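Local coordinates for protein DNA methyltransferase (Nicotiana tabacum, PDB 4ONQ) that probably transfers methyl groups from S-adenosyl-L-methionine to the C5 position of cytosine in DNA, the chain here being its catalytic domain, at residues I231-L236 / N255-V260; G36-Y41 / D308-G313; F211-V216 / G243-Y248. The protein carries 5 engineered substitutions. All coordinates share one frame; numbering follows the deposited sequence.

Interaction 1 of 3, residues I231-L236 / N255-V260. With SFG (sinefungin), chain C.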
loop_
_atom_site.group_PDB
_atom_site.type_symbol
_atom_site.label_atom_id
_atom_site.label_comp_id
_atom_site.label_asym_id
_atom_site.label_seq_id
_atom_site.Cartn_x
_atom_site.Cartn_y
_atom_site.Cartn_z
ATOM N N ILE A 231 16.945 -11.624 3.182
ATOM C CA ILE A 231 17.088 -10.208 3.150
ATOM C C ILE A 231 16.923 -9.614 4.541
ATOM O O ILE A 231 16.216 -10.145 5.354
ATOM C CB ILE A 231 16.153 -9.626 2.071
ATOM C CG1 ILE A 231 16.633 -8.307 1.583
ATOM C CG2 ILE A 231 14.724 -9.504 2.516
ATOM C CD1 ILE A 231 15.710 -7.758 0.541
ATOM N N ASN A 232 17.654 -8.548 4.810
ATOM C CA ASN A 232 17.561 -7.819 6.055
ATOM C C ASN A 232 16.845 -6.528 5.788
ATOM O O ASN A 232 17.228 -5.811 4.936
ATOM C CB ASN A 232 18.952 -7.516 6.561
ATOM C CG ASN A 232 19.539 -8.622 7.387
ATOM O OD1 ASN A 232 18.892 -9.576 7.704
ATOM N ND2 ASN A 232 20.776 -8.472 7.754
ATOM N N VAL A 233 15.787 -6.240 6.516
ATOM C CA VAL A 233 14.932 -5.115 6.170
ATOM C C VAL A 233 14.773 -4.146 7.328
ATOM O O VAL A 233 14.467 -4.550 8.450
ATOM C CB VAL A 233 13.525 -5.588 5.764
ATOM C CG1 VAL A 233 12.687 -4.409 5.306
ATOM C CG2 VAL A 233 13.615 -6.644 4.680
ATOM N N LEU A 234 14.990 -2.865 7.057
ATOM C CA LEU A 234 14.587 -1.833 7.992
ATOM C C LEU A 234 13.244 -1.294 7.522
ATOM O O LEU A 234 13.174 -0.552 6.542
ATOM C CB LEU A 234 15.618 -0.711 8.068
ATOM C CG LEU A 234 15.291 0.376 9.099
ATOM C CD1 LEU A 234 15.008 -0.261 10.439
ATOM C CD2 LEU A 234 16.416 1.392 9.234
ATOM N N SER A 235 12.177 -1.690 8.209
ATOM C CA SER A 235 10.834 -1.257 7.849
ATOM C C SER A 235 10.371 -0.135 8.768
ATOM O O SER A 235 10.110 -0.359 9.949
ATOM C CB SER A 235 9.860 -2.432 7.915
ATOM O OG SER A 235 8.622 -2.091 7.320
ATOM N N LEU A 236 10.273 1.071 8.222
ATOM C CA LEU A 236 9.930 2.243 9.017
ATOM C C LEU A 236 8.477 2.604 8.804
ATOM O O LEU A 236 7.993 2.566 7.674
ATOM C CB LEU A 236 10.823 3.428 8.643
ATOM C CG LEU A 236 12.325 3.203 8.837
ATOM C CD1 LEU A 236 13.121 4.399 8.348
ATOM C CD2 LEU A 236 12.622 2.920 10.300
ATOM N N ASN A 255 15.389 -12.605 6.518
ATOM C CA ASN A 255 16.307 -12.975 7.551
ATOM C C ASN A 255 16.223 -12.093 8.756
ATOM O O ASN A 255 15.984 -12.544 9.819
ATOM C CB ASN A 255 17.722 -13.013 6.996
ATOM C CG ASN A 255 18.750 -13.135 8.064
ATOM O OD1 ASN A 255 19.406 -12.177 8.406
ATOM N ND2 ASN A 255 18.901 -14.326 8.604
ATOM N N THR A 256 16.295 -10.821 8.585
ATOM C CA THR A 256 16.039 -10.060 9.741
ATOM C C THR A 256 15.183 -8.868 9.341
ATOM O O THR A 256 15.430 -8.278 8.332
ATOM C CB THR A 256 17.352 -9.693 10.347
ATOM O OG1 THR A 256 17.496 -10.325 11.615
ATOM C CG2 THR A 256 17.416 -8.265 10.566
ATOM N N VAL A 257 14.140 -8.575 10.097
ATOM C CA VAL A 257 13.344 -7.370 9.902
ATOM C C VAL A 257 13.302 -6.487 11.136
ATOM O O VAL A 257 12.922 -6.912 12.180
ATOM C CB VAL A 257 11.898 -7.688 9.512
ATOM C CG1 VAL A 257 11.063 -6.431 9.477
ATOM C CG2 VAL A 257 11.841 -8.377 8.183
ATOM N N VAL A 258 13.692 -5.241 10.978
ATOM C CA VAL A 258 13.544 -4.248 12.035
ATOM C C VAL A 258 12.367 -3.355 11.693
ATOM O O VAL A 258 12.379 -2.638 10.697
ATOM C CB VAL A 258 14.806 -3.405 12.233
ATOM C CG1 VAL A 258 14.585 -2.392 13.353
ATOM C CG2 VAL A 258 15.985 -4.299 12.553
ATOM N N SER A 259 11.341 -3.419 12.525
ATOM C CA SER A 259 10.086 -2.767 12.224
ATOM C C SER A 259 9.816 -1.695 13.259
ATOM O O SER A 259 9.813 -1.952 14.467
ATOM C CB SER A 259 8.954 -3.792 12.193
ATOM O OG SER A 259 7.719 -3.184 11.877
ATOM N N VAL A 260 9.614 -0.481 12.773
ATOM C CA VAL A 260 9.364 0.641 13.642
ATOM C C VAL A 260 7.935 1.077 13.447
ATOM O O VAL A 260 7.552 1.518 12.364
ATOM C CB VAL A 260 10.312 1.794 13.328
ATOM C CG1 VAL A 260 10.069 2.945 14.290
ATOM C CG2 VAL A 260 11.749 1.306 13.411
HETATM N N SFG C . 3.190 0.987 5.738
HETATM C CA SFG C . 2.002 0.703 6.563
HETATM C C SFG C . 1.302 -0.496 5.928
HETATM O O SFG C . 1.715 -0.889 4.817
HETATM O OXT SFG C . 0.408 -1.039 6.612
HETATM C CB SFG C . 1.133 1.973 6.613
HETATM C CG SFG C . 1.989 2.961 7.402
HETATM C CD SFG C . 1.522 4.408 7.661
HETATM N NE SFG C . 1.358 5.188 6.431
HETATM C "C5'" SFG C . 2.652 4.901 8.583
HETATM C "C4'" SFG C . 2.375 3.940 9.768
HETATM O "O4'" SFG C . 2.918 5.118 10.526
HETATM C "C3'" SFG C . 1.275 3.820 10.815
HETATM O "O3'" SFG C . 1.496 2.706 11.664
HETATM C "C2'" SFG C . 1.350 5.107 11.539
HETATM O "O2'" SFG C . 0.546 5.034 12.721
HETATM C "C1'" SFG C . 2.819 4.792 11.919
HETATM N N9 SFG C . 3.376 5.896 12.738
HETATM C C8 SFG C . 2.868 7.074 13.061
HETATM N N7 SFG C . 3.771 7.734 13.782
HETATM C C5 SFG C . 4.861 6.974 13.889
HETATM C C6 SFG C . 6.034 7.168 14.503
HETATM N N6 SFG C . 6.192 8.325 15.141
HETATM N N1 SFG C . 7.013 6.254 14.487
HETATM C C2 SFG C . 6.791 5.058 13.804
HETATM N N3 SFG C . 5.556 4.880 13.173
HETATM C C4 SFG C . 4.628 5.853 13.207
#

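Interaction 2 of 3, residues G36-Y41 / D308-G313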
loop_
_atom_site.group_PDB
_atom_site.type_symbol
_atom_site.label_atom_id
_atom_site.label_comp_id
_atom_site.label_asym_id
_atom_site.label_seq_id
_atom_site.Cartn_x
_atom_site.Cartn_y
_atom_site.Cartn_z
ATOM N N GLY A 36 24.405 2.433 -4.601
ATOM C CA GLY A 36 25.025 1.764 -3.474
ATOM C C GLY A 36 24.007 1.167 -2.525
ATOM O O GLY A 36 22.830 1.525 -2.561
ATOM N N PRO A 37 24.453 0.232 -1.678
ATOM C CA PRO A 37 23.620 -0.319 -0.606
ATOM C C PRO A 37 23.420 0.722 0.487
ATOM O O PRO A 37 24.335 1.502 0.754
ATOM C CB PRO A 37 24.463 -1.481 -0.069
ATOM C CG PRO A 37 25.447 -1.786 -1.148
ATOM C CD PRO A 37 25.741 -0.469 -1.787
ATOM N N PRO A 38 22.241 0.734 1.128
ATOM C CA PRO A 38 21.137 -0.208 0.939
ATOM C C PRO A 38 20.201 0.222 -0.179
ATOM O O PRO A 38 20.357 1.316 -0.726
ATOM C CB PRO A 38 20.383 -0.089 2.257
ATOM C CG PRO A 38 20.515 1.360 2.587
ATOM C CD PRO A 38 21.909 1.756 2.138
ATOM N N PHE A 39 19.245 -0.640 -0.514
ATOM C CA PHE A 39 18.134 -0.251 -1.370
ATOM C C PHE A 39 17.115 0.473 -0.510
ATOM O O PHE A 39 16.902 0.106 0.645
ATOM C CB PHE A 39 17.487 -1.472 -2.020
ATOM C CG PHE A 39 18.259 -2.019 -3.184
ATOM C CD1 PHE A 39 18.337 -1.310 -4.371
ATOM C CD2 PHE A 39 18.899 -3.244 -3.097
ATOM C CE1 PHE A 39 19.039 -1.811 -5.450
ATOM C CE2 PHE A 39 19.607 -3.751 -4.173
ATOM C CZ PHE A 39 19.676 -3.032 -5.351
ATOM N N PHE A 40 16.490 1.512 -1.050
ATOM C CA PHE A 40 15.451 2.192 -0.291
ATOM C C PHE A 40 14.192 2.406 -1.108
ATOM O O PHE A 40 14.243 2.553 -2.329
ATOM C CB PHE A 40 15.950 3.500 0.335
ATOM C CG PHE A 40 16.061 4.644 -0.630
ATOM C CD1 PHE A 40 14.984 5.491 -0.852
ATOM C CD2 PHE A 40 17.253 4.896 -1.290
ATOM C CE1 PHE A 40 15.087 6.556 -1.730
ATOM C CE2 PHE A 40 17.362 5.964 -2.171
ATOM C CZ PHE A 40 16.278 6.795 -2.389
ATOM N N TYR A 41 13.065 2.424 -0.411
ATOM C CA TYR A 41 11.761 2.510 -1.036
ATOM C C TYR A 41 10.898 3.413 -0.169
ATOM O O TYR A 41 10.619 3.093 0.984
ATOM C CB TYR A 41 11.163 1.107 -1.121
ATOM C CG TYR A 41 9.910 0.972 -1.952
ATOM C CD1 TYR A 41 9.980 0.809 -3.341
ATOM C CD2 TYR A 41 8.652 0.965 -1.343
ATOM C CE1 TYR A 41 8.824 0.662 -4.098
ATOM C CE2 TYR A 41 7.498 0.820 -2.079
ATOM C CZ TYR A 41 7.582 0.671 -3.451
ATOM O OH TYR A 41 6.417 0.518 -4.166
ATOM N N ASP A 308 19.644 -4.564 3.775
ATOM C CA ASP A 308 19.583 -4.674 2.329
ATOM C C ASP A 308 18.549 -3.702 1.782
ATOM O O ASP A 308 18.763 -3.058 0.758
ATOM C CB ASP A 308 19.243 -6.109 1.924
ATOM C CG ASP A 308 20.267 -7.115 2.428
ATOM O OD1 ASP A 308 19.868 -8.158 2.991
ATOM O OD2 ASP A 308 21.478 -6.867 2.253
ATOM N N LEU A 309 17.430 -3.590 2.490
ATOM C CA LEU A 309 16.341 -2.720 2.078
ATOM C C LEU A 309 15.813 -1.914 3.262
ATOM O O LEU A 309 15.561 -2.464 4.333
ATOM C CB LEU A 309 15.210 -3.553 1.463
ATOM C CG LEU A 309 13.895 -2.827 1.155
ATOM C CD1 LEU A 309 14.093 -1.762 0.089
ATOM C CD2 LEU A 309 12.826 -3.811 0.741
ATOM N N VAL A 310 15.668 -0.608 3.078
ATOM C CA VAL A 310 14.905 0.188 4.026
ATOM C C VAL A 310 13.674 0.731 3.318
ATOM O O VAL A 310 13.765 1.299 2.233
ATOM C CB VAL A 310 15.745 1.293 4.720
ATOM C CG1 VAL A 310 16.999 1.599 3.931
ATOM C CG2 VAL A 310 14.910 2.543 4.975
ATOM N N ILE A 311 12.520 0.529 3.910
ATOM C CA ILE A 311 11.275 0.838 3.269
ATOM C C ILE A 311 10.338 1.515 4.251
ATOM O O ILE A 311 10.226 1.111 5.358
ATOM C CB ILE A 311 10.653 -0.451 2.689
ATOM C CG1 ILE A 311 9.267 -0.226 2.146
ATOM C CG2 ILE A 311 10.581 -1.521 3.737
ATOM C CD1 ILE A 311 8.720 -1.390 1.394
ATOM N N GLY A 312 9.705 2.581 3.812
ATOM C CA GLY A 312 8.743 3.289 4.598
ATOM C C GLY A 312 7.645 3.943 3.818
ATOM O O GLY A 312 7.809 4.313 2.715
ATOM N N GLY A 313 6.516 4.107 4.450
ATOM C CA GLY A 313 5.326 4.610 3.819
ATOM C C GLY A 313 4.853 5.895 4.421
ATOM O O GLY A 313 5.577 6.577 5.087
#

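Interaction 3 of 3, residues F211-V216 / G243-Y248. With SFG (sinefungin), chain C.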
loop_
_atom_site.group_PDB
_atom_site.type_symbol
_atom_site.label_atom_id
_atom_site.label_comp_id
_atom_site.label_asym_id
_atom_site.label_seq_id
_atom_site.Cartn_x
_atom_site.Cartn_y
_atom_site.Cartn_z
ATOM N N PHE A 211 0.000 -0.129 2.478
ATOM C CA PHE A 211 0.434 -0.306 1.093
ATOM C C PHE A 211 -0.619 -1.114 0.357
ATOM O O PHE A 211 -1.346 -1.894 0.970
ATOM C CB PHE A 211 1.720 -1.127 1.027
ATOM C CG PHE A 211 2.952 -0.393 1.440
ATOM C CD1 PHE A 211 3.102 0.951 1.176
ATOM C CD2 PHE A 211 3.984 -1.067 2.077
ATOM C CE1 PHE A 211 4.258 1.617 1.547
ATOM C CE2 PHE A 211 5.137 -0.409 2.459
ATOM C CZ PHE A 211 5.274 0.936 2.189
ATOM N N GLN A 212 -0.698 -0.951 -0.958
ATOM C CA GLN A 212 -1.365 -1.955 -1.773
ATOM C C GLN A 212 -0.284 -2.980 -2.085
ATOM O O GLN A 212 0.696 -2.669 -2.754
ATOM C CB GLN A 212 -1.939 -1.344 -3.050
ATOM C CG GLN A 212 -3.085 -2.144 -3.667
ATOM C CD GLN A 212 -2.630 -3.460 -4.268
ATOM O OE1 GLN A 212 -1.589 -3.527 -4.918
ATOM N NE2 GLN A 212 -3.412 -4.517 -4.052
ATOM N N VAL A 213 -0.449 -4.195 -1.574
ATOM C CA VAL A 213 0.607 -5.206 -1.624
ATOM C C VAL A 213 1.057 -5.652 -3.030
ATOM O O VAL A 213 2.245 -5.881 -3.254
ATOM C CB VAL A 213 0.236 -6.428 -0.745
ATOM C CG1 VAL A 213 1.262 -7.531 -0.883
ATOM C CG2 VAL A 213 0.104 -5.999 0.719
ATOM N N ASP A 214 0.126 -5.770 -3.974
ATOM C CA ASP A 214 0.473 -6.229 -5.325
ATOM C C ASP A 214 1.384 -5.222 -6.044
ATOM O O ASP A 214 2.319 -5.604 -6.760
ATOM C CB ASP A 214 -0.786 -6.485 -6.168
ATOM C CG ASP A 214 -1.749 -7.475 -5.521
ATOM O OD1 ASP A 214 -1.548 -8.696 -5.678
ATOM O OD2 ASP A 214 -2.724 -7.031 -4.875
ATOM N N THR A 215 1.103 -3.938 -5.837
ATOM C CA THR A 215 1.869 -2.843 -6.428
ATOM C C THR A 215 3.312 -2.850 -5.908
ATOM O O THR A 215 4.299 -2.924 -6.673
ATOM C CB THR A 215 1.205 -1.473 -6.078
ATOM O OG1 THR A 215 -0.194 -1.521 -6.380
ATOM C CG2 THR A 215 1.840 -0.329 -6.852
ATOM N N VAL A 216 3.421 -2.783 -4.587
ATOM C CA VAL A 216 4.711 -2.796 -3.923
ATOM C C VAL A 216 5.514 -4.039 -4.299
ATOM O O VAL A 216 6.713 -3.956 -4.555
ATOM C CB VAL A 216 4.545 -2.731 -2.403
ATOM C CG1 VAL A 216 5.895 -2.867 -1.717
ATOM C CG2 VAL A 216 3.859 -1.435 -2.008
ATOM N N GLY A 243 4.987 -4.111 3.385
ATOM C CA GLY A 243 6.270 -4.441 2.790
ATOM C C GLY A 243 6.668 -5.888 3.021
ATOM O O GLY A 243 7.024 -6.603 2.084
ATOM N N GLU A 244 6.592 -6.315 4.277
ATOM C CA GLU A 244 6.979 -7.663 4.667
ATOM C C GLU A 244 6.122 -8.708 3.956
ATOM O O GLU A 244 6.617 -9.755 3.534
ATOM C CB GLU A 244 6.881 -7.822 6.190
ATOM C CG GLU A 244 7.795 -6.890 6.997
ATOM C CD GLU A 244 7.230 -5.481 7.192
ATOM O OE1 GLU A 244 6.395 -5.041 6.376
ATOM O OE2 GLU A 244 7.626 -4.810 8.170
ATOM N N VAL A 245 4.836 -8.409 3.812
ATOM C CA VAL A 245 3.912 -9.305 3.133
ATOM C C VAL A 245 4.219 -9.361 1.643
ATOM O O VAL A 245 4.121 -10.417 1.022
ATOM C CB VAL A 245 2.445 -8.887 3.368
ATOM C CG1 VAL A 245 1.496 -9.704 2.503
ATOM C CG2 VAL A 245 2.091 -9.048 4.835
ATOM N N ALA A 246 4.600 -8.221 1.075
ATOM C CA ALA A 246 5.021 -8.179 -0.320
ATOM C C ALA A 246 6.255 -9.067 -0.543
ATOM O O ALA A 246 6.260 -9.913 -1.434
ATOM C CB ALA A 246 5.295 -6.746 -0.751
ATOM N N LEU A 247 7.291 -8.880 0.272
ATOM C CA LEU A 247 8.496 -9.702 0.176
ATOM C C LEU A 247 8.179 -11.175 0.364
ATOM O O LEU A 247 8.743 -12.035 -0.314
ATOM C CB LEU A 247 9.526 -9.276 1.219
ATOM C CG LEU A 247 10.047 -7.848 1.080
ATOM C CD1 LEU A 247 10.835 -7.458 2.325
ATOM C CD2 LEU A 247 10.900 -7.718 -0.178
ATOM N N TYR A 248 7.275 -11.467 1.289
ATOM C CA TYR A 248 6.908 -12.848 1.575
ATOM C C TYR A 248 6.185 -13.493 0.401
ATOM O O TYR A 248 6.454 -14.640 0.049
ATOM C CB TYR A 248 6.057 -12.928 2.836
ATOM C CG TYR A 248 5.440 -14.286 3.075
ATOM C CD1 TYR A 248 6.192 -15.330 3.592
ATOM C CD2 TYR A 248 4.099 -14.519 2.788
ATOM C CE1 TYR A 248 5.628 -16.574 3.819
ATOM C CE2 TYR A 248 3.525 -15.754 3.014
ATOM C CZ TYR A 248 4.295 -16.778 3.534
ATOM O OH TYR A 248 3.728 -18.013 3.757
HETATM N N SFG C . 3.190 0.987 5.738
HETATM C CA SFG C . 2.002 0.703 6.563
HETATM C C SFG C . 1.302 -0.496 5.928
HETATM O O SFG C . 1.715 -0.889 4.817
HETATM O OXT SFG C . 0.408 -1.039 6.612
HETATM C CB SFG C . 1.133 1.973 6.613
HETATM C CG SFG C . 1.989 2.961 7.402
HETATM C CD SFG C . 1.522 4.408 7.661
HETATM N NE SFG C . 1.358 5.188 6.431
HETATM C "C5'" SFG C . 2.652 4.901 8.583
HETATM C "C4'" SFG C . 2.375 3.940 9.768
HETATM O "O4'" SFG C . 2.918 5.118 10.526
HETATM C "C3'" SFG C . 1.275 3.820 10.815
HETATM O "O3'" SFG C . 1.496 2.706 11.664
HETATM C "C2'" SFG C . 1.350 5.107 11.539
HETATM O "O2'" SFG C . 0.546 5.034 12.721
HETATM C "C1'" SFG C . 2.819 4.792 11.919
HETATM N N9 SFG C . 3.376 5.896 12.738
HETATM C C8 SFG C . 2.868 7.074 13.061
HETATM N N7 SFG C . 3.771 7.734 13.782
HETATM C C5 SFG C . 4.861 6.974 13.889
HETATM C C6 SFG C . 6.034 7.168 14.503
HETATM N N6 SFG C . 6.192 8.325 15.141
HETATM N N1 SFG C . 7.013 6.254 14.487
HETATM C C2 SFG C . 6.791 5.058 13.804
HETATM N N3 SFG C . 5.556 4.880 13.173
HETATM C C4 SFG C . 4.628 5.853 13.207
#

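Interaction 1 of 3, residues I231-L236 / N255-V260
Leu236 and Val260 run side by side at the sinefungin end of two parallel strands, Leu236 CD2 resting 3.6 Å from Val260 CG2. Two residues back along the same face, Leu234 reaches across to Val258. With CG anti to the backbone N (chi1 -177°) and chi2 at 52°, Leu234 CD1 comes within 3.6 Å of Val258 CB. Ile344 and Val348 of helix 337-352 touch Leu234, and Tyr341 touches Leu236, so helix 337-352 packs on this apolar face. Between the strands the backbones are tightly paired: Val258 N donates to Val233 O at 2.7 Å, and the pattern continues toward the ligand with Ser235 N bonded to Val258 O and Val260 N to Ser235 O. This pairing joins the two strands of a beta-alpha-beta unit whose crossover is helix 242-249, within the Rossmann-like methyltransferase fold. That helix packs against the other face, where Val233 and Val257 meet more loosely, Val233 CB lying 4.1 Å from Val257 CG2. Polar groups also appear on this side, and Ser235 OG is hydrogen-bonded to Glu244 of the helix. At the far end the contact slackens toward solvent. Asn255 is exposed, and Ile231 O is shared there by Asn255 N, at 2.8 Å, and more weakly by Thr256 N. Asn232 nevertheless remains buried beside this corner: its ND2 is gripped by the carbonyl oxygens of Phe304 and Gly306, which hold the amide in place. Back at the opposite end, the CG1 methyl of Val260 lies 3.9 Å from C2 of the sinefungin adenine.

Interaction 2 of 3, residues G36-Y41 / D308-G313
Tyr41 and Ile311 lie alongside each other and point the same way, on the sheet face that also carries Phe39 and Leu309. With CG of Tyr41 anti to the backbone N (chi1 -170°), the ring extends beside the isoleucine, and its CD2 comes 3.6 Å from Ile311 CD1, an approach oblique to the ring. The phenol continues past this pair to His219, which hydrogen-bonds Tyr41 OH. Phe39 behaves differently: its ring leads away from the neighbouring strand, presenting an edge to Asp308 O, while CB stays 4.0 Å from Leu309 CD1. Pro38, which follows a cis peptide bond, sets its CG 3.8 Å from CG1 of Val310, a residue of the opposite face. The Phe40 ring leaves Val310 to pack on Tyr341 and Leu345 of helix 337-352. Both strands are central in the mixed methyltransferase sheet and run parallel, although 266 residues lie between the two segments in the chain, consistent with the rearranged motif order of DRM methyltransferases. Phe39 N gives a 2.8 Å hydrogen bond to Asp308 O, Phe39 O accepts from Val310 N, and Tyr41 O takes Gly312 N. Because the side chains meet here through hydrocarbon alone, direction and register are set by these backbone bonds, and the apolar groups seal the sheet against its flanking helices.

Interaction 3 of 3, residues F211-V216 / G243-Y248
Phe211 touches both bound sinefungin and Gly243, in a segment consistent with motif X of cytosine-5 methyltransferases, just before helix 213-220. Its backbone N donates to the ligand carboxylate, with Phe211 N 3.0 Å from sinefungin O and an N-H...O angle of 155°. CG lies beside that same N (chi1 -75°), which brings the ring under the amino-acid end of the ligand: sinefungin N hovers 4.0 Å above the ring plane, over its centre. The ring edge is turned to helix 242-249, and Phe211 CD2 lies 3.5 Å from Gly243 N, near the ring plane. One face of the ring thus meets ligand while its rim meets the helix that follows the first strand of the Rossmann-like unit.

Behind the aromatic ring the two helices touch through small residues. Val213 extends CG1 over the helix backbone, 3.9 Å from Ala246 CA, and the same methyl also reaches Val245. Val216, one turn along, places CG1 4.0 Å from Ala246 CB; farther out it packs on Tyr41, which ties the helix to the sheet.

The start of helix 213-220 is held in turn by Gln212 at the N-cap. Gln212 OE1 accepts from Thr215 N at 2.9 Å, nearly in line with the carbonyl, and from Thr215 OG1 as well, so two donors grip one oxygen. Leu185 O accepts from the amide nitrogen too, and Gln212 NE2 makes a 2.7 Å bond to the anti lone pair of Asp214 OD2, with the carboxylate oxygen almost in the amide plane.

In the fold
Interactions 1 and 2 belong to one sheet, their centres about 10 Å apart, and are joined where strand 231-236 meets strand 309-312: Leu234 N approaches Leu309 O at 2.8 Å. Interaction 3, with its centre about 14 Å from each of the others, lies on the helices against that sheet. It meets interaction 2 where Ile311 CD1 is 3.9 Å from Phe211 CE2, and interaction 1 where Val233 CG2 is 3.7 Å from Leu247 CD1. Interactions 1 and 3 touch sinefungin at its adenine and amino-acid ends respectively; Glu261 and Ile240 also hydrogen-bond it. Beyond Gly313 the chain leads toward Cys316, the predicted catalytic residue, which is not modelled.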